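Local coordinates for trehalose-6-phosphate phosphatase (Neosartorya fumigata, PDB 5DXL), which is a phosphatase-type enzyme of the trehalose-phosphatase family in the HAD clan, with a Rossmann-like core and an added cap domain, at residues L104-S107 against S108-W112. Numbering follows the deposited sequence.
Sequences LAES and SDMGW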
ATOM      1  N   LEU A 104     -11.253  -9.008  -3.261  1.00 15.63           N
ATOM      2  CA  LEU A 104     -12.018  -7.780  -3.110  1.00 16.36           C
ATOM      3  C   LEU A 104     -12.565  -7.289  -4.446  1.00 15.94           C
ATOM      4  O   LEU A 104     -13.569  -6.572  -4.479  1.00 18.16           O
ATOM      5  CB  LEU A 104     -11.156  -6.697  -2.441  1.00 18.81           C
ATOM      6  CG  LEU A 104     -10.808  -7.069  -0.996  1.00 21.92           C
ATOM      7  CD1 LEU A 104      -9.810  -6.103  -0.372  1.00 23.86           C
ATOM      8  CD2 LEU A 104     -12.082  -7.113  -0.171  1.00 28.00           C
ATOM      9  N   ALA A 105     -11.927  -7.673  -5.549  1.00 13.42           N
ATOM     10  CA  ALA A 105     -12.446  -7.318  -6.853  1.00 17.49           C
ATOM     11  C   ALA A 105     -13.742  -8.067  -7.075  1.00 15.74           C
ATOM     12  O   ALA A 105     -14.750  -7.463  -7.426  1.00 14.16           O
ATOM     13  CB  ALA A 105     -11.443  -7.638  -7.960  1.00 20.09           C
ATOM     14  N   GLU A 106     -13.713  -9.377  -6.834  1.00 13.06           N
ATOM     15  CA  GLU A 106     -14.899 -10.188  -7.065  1.00 13.48           C
ATOM     16  C   GLU A 106     -16.023  -9.861  -6.081  1.00 15.16           C
ATOM     17  O   GLU A 106     -17.186 -10.092  -6.387  1.00 13.67           O
ATOM     18  CB  GLU A 106     -14.551 -11.679  -7.017  1.00 12.37           C
ATOM     19  CG  GLU A 106     -13.959 -12.175  -8.331  1.00 13.94           C
ATOM     20  CD  GLU A 106     -14.989 -12.182  -9.455  1.00 14.12           C
ATOM     21  OE1 GLU A 106     -16.032 -12.846  -9.281  1.00 13.15           O
ATOM     22  OE2 GLU A 106     -14.763 -11.530 -10.502  1.00 14.68           O
ATOM     23  N   SER A 107     -15.679  -9.315  -4.921  0.50 13.76           N
ATOM     24  CA  SER A 107     -16.690  -8.917  -3.945  0.50 13.82           C
ATOM     25  C   SER A 107     -17.357  -7.592  -4.300  0.50 15.28           C
ATOM     26  O   SER A 107     -18.299  -7.171  -3.639  0.50 16.94           O
ATOM     27  CB  SER A 107     -16.075  -8.828  -2.553  0.50 17.51           C
ATOM     28  OG  SER A 107     -15.525 -10.076  -2.189  0.50 14.95           O
ATOM     29  N   SER A 108     -16.865  -6.943  -5.349  1.00 13.31           N
ATOM     30  CA  SER A 108     -17.431  -5.669  -5.789  1.00 15.27           C
ATOM     31  C   SER A 108     -18.274  -5.851  -7.050  1.00 15.13           C
ATOM     32  O   SER A 108     -18.163  -6.853  -7.739  1.00 16.65           O
ATOM     33  CB  SER A 108     -16.317  -4.649  -6.053  1.00 16.73           C
ATOM     34  OG  SER A 108     -15.672  -4.886  -7.294  1.00 16.42           O
ATOM     35  N   ASP A 109     -19.101  -4.857  -7.361  1.00 16.19           N
ATOM     36  CA  ASP A 109     -19.839  -4.836  -8.621  1.00 13.34           C
ATOM     37  C   ASP A 109     -18.952  -4.233  -9.710  1.00 15.19           C
ATOM     38  O   ASP A 109     -18.728  -3.028  -9.736  1.00 16.60           O
ATOM     39  CB  ASP A 109     -21.142  -4.039  -8.445  1.00 18.89           C
ATOM     40  CG  ASP A 109     -21.904  -3.822  -9.746  1.00 16.99           C
ATOM     41  OD1 ASP A 109     -21.511  -4.336 -10.811  1.00 15.55           O
ATOM     42  OD2 ASP A 109     -22.938  -3.119  -9.693  1.00 22.76           O
HETATM   43  N   MSE A 110     -18.460  -5.060 -10.622  1.00 13.83           N
HETATM   44  CA  MSE A 110     -17.593  -4.537 -11.666  1.00 14.68           C
HETATM   45  C   MSE A 110     -18.357  -4.290 -12.968  1.00 13.62           C
HETATM   46  O   MSE A 110     -17.791  -4.351 -14.062  1.00 13.99           O
HETATM   47  CB  MSE A 110     -16.408  -5.469 -11.883  1.00 16.24           C
HETATM   48  CG  MSE A 110     -15.488  -5.469 -10.666  1.00 19.29           C
HETATM   49 SE   MSE A 110     -13.800  -6.377 -10.999  1.00 24.93          SE
HETATM   50  CE  MSE A 110     -14.438  -8.213 -10.728  1.00 18.59           C
ATOM     51  N   GLY A 111     -19.646  -3.989 -12.832  1.00 14.09           N
ATOM     52  CA  GLY A 111     -20.462  -3.625 -13.980  1.00 13.87           C
ATOM     53  C   GLY A 111     -19.890  -2.438 -14.741  1.00 13.30           C
ATOM     54  O   GLY A 111     -20.137  -2.303 -15.941  1.00 14.33           O
ATOM     55  N   TRP A 112     -19.143  -1.590 -14.033  1.00 13.54           N
ATOM     56  CA  TRP A 112     -18.484  -0.437 -14.659  1.00 13.56           C
ATOM     57  C   TRP A 112     -17.569  -0.860 -15.803  1.00 16.28           C
ATOM     58  O   TRP A 112     -17.363  -0.098 -16.758  1.00 14.57           O
ATOM     59  CB  TRP A 112     -17.689   0.372 -13.619  1.00 13.99           C
ATOM     60  CG  TRP A 112     -16.596  -0.376 -12.917  1.00 13.56           C
ATOM     61  CD1 TRP A 112     -16.689  -1.025 -11.714  1.00 15.67           C
ATOM     62  CD2 TRP A 112     -15.238  -0.532 -13.354  1.00 12.94           C
ATOM     63  NE1 TRP A 112     -15.475  -1.580 -11.382  1.00 14.38           N
ATOM     64  CE2 TRP A 112     -14.567  -1.291 -12.367  1.00 15.22           C
ATOM     65  CE3 TRP A 112     -14.522  -0.100 -14.478  1.00 15.61           C
ATOM     66  CZ2 TRP A 112     -13.221  -1.637 -12.477  1.00 14.56           C
ATOM     67  CZ3 TRP A 112     -13.184  -0.445 -14.585  1.00 17.01           C
ATOM     68  CH2 TRP A 112     -12.549  -1.207 -13.593  1.00 17.37           C
TER
HETATM   69  O   HOH W   1     -17.455  -9.195  -8.748  1.00 22.71           O
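A105 and S108 close a type I beta turn in the link between strand 101-103, an edge strand of the large mixed sheet, and helix 112-125, which belongs with the small antiparallel sheet. Two donors of one residue grip the carbonyl oxygen of A105. The backbone N of S108 reaches A105 O over 3.0 Å but stands well above the carbonyl plane, whereas S108 OG, at 2.7 Å from the same A105 O, lies only 15° out of it. OG can turn back in this way because it sits between its own N and carbonyl carbon (chi1 78°). M110 is a selenomethionine whose side chain runs back to the turn; a bend at chi3 (-81°) carries CE to 3.4 Å from A105 O, while SE rests 4.0 Å from A105 CB. The E106 side chain, bent at chi2, crosses that of M110 at about a right angle, and its OE2 lies 3.3 Å from M110 CE. N103 OD1 accepts from E106 N, and S107 OG bonds N103 O and E102 OE2. Just before the helix, D109 OD1 forms an Asx turn, accepting from G111 N at 2.8 Å, with the donor above the carboxylate plane.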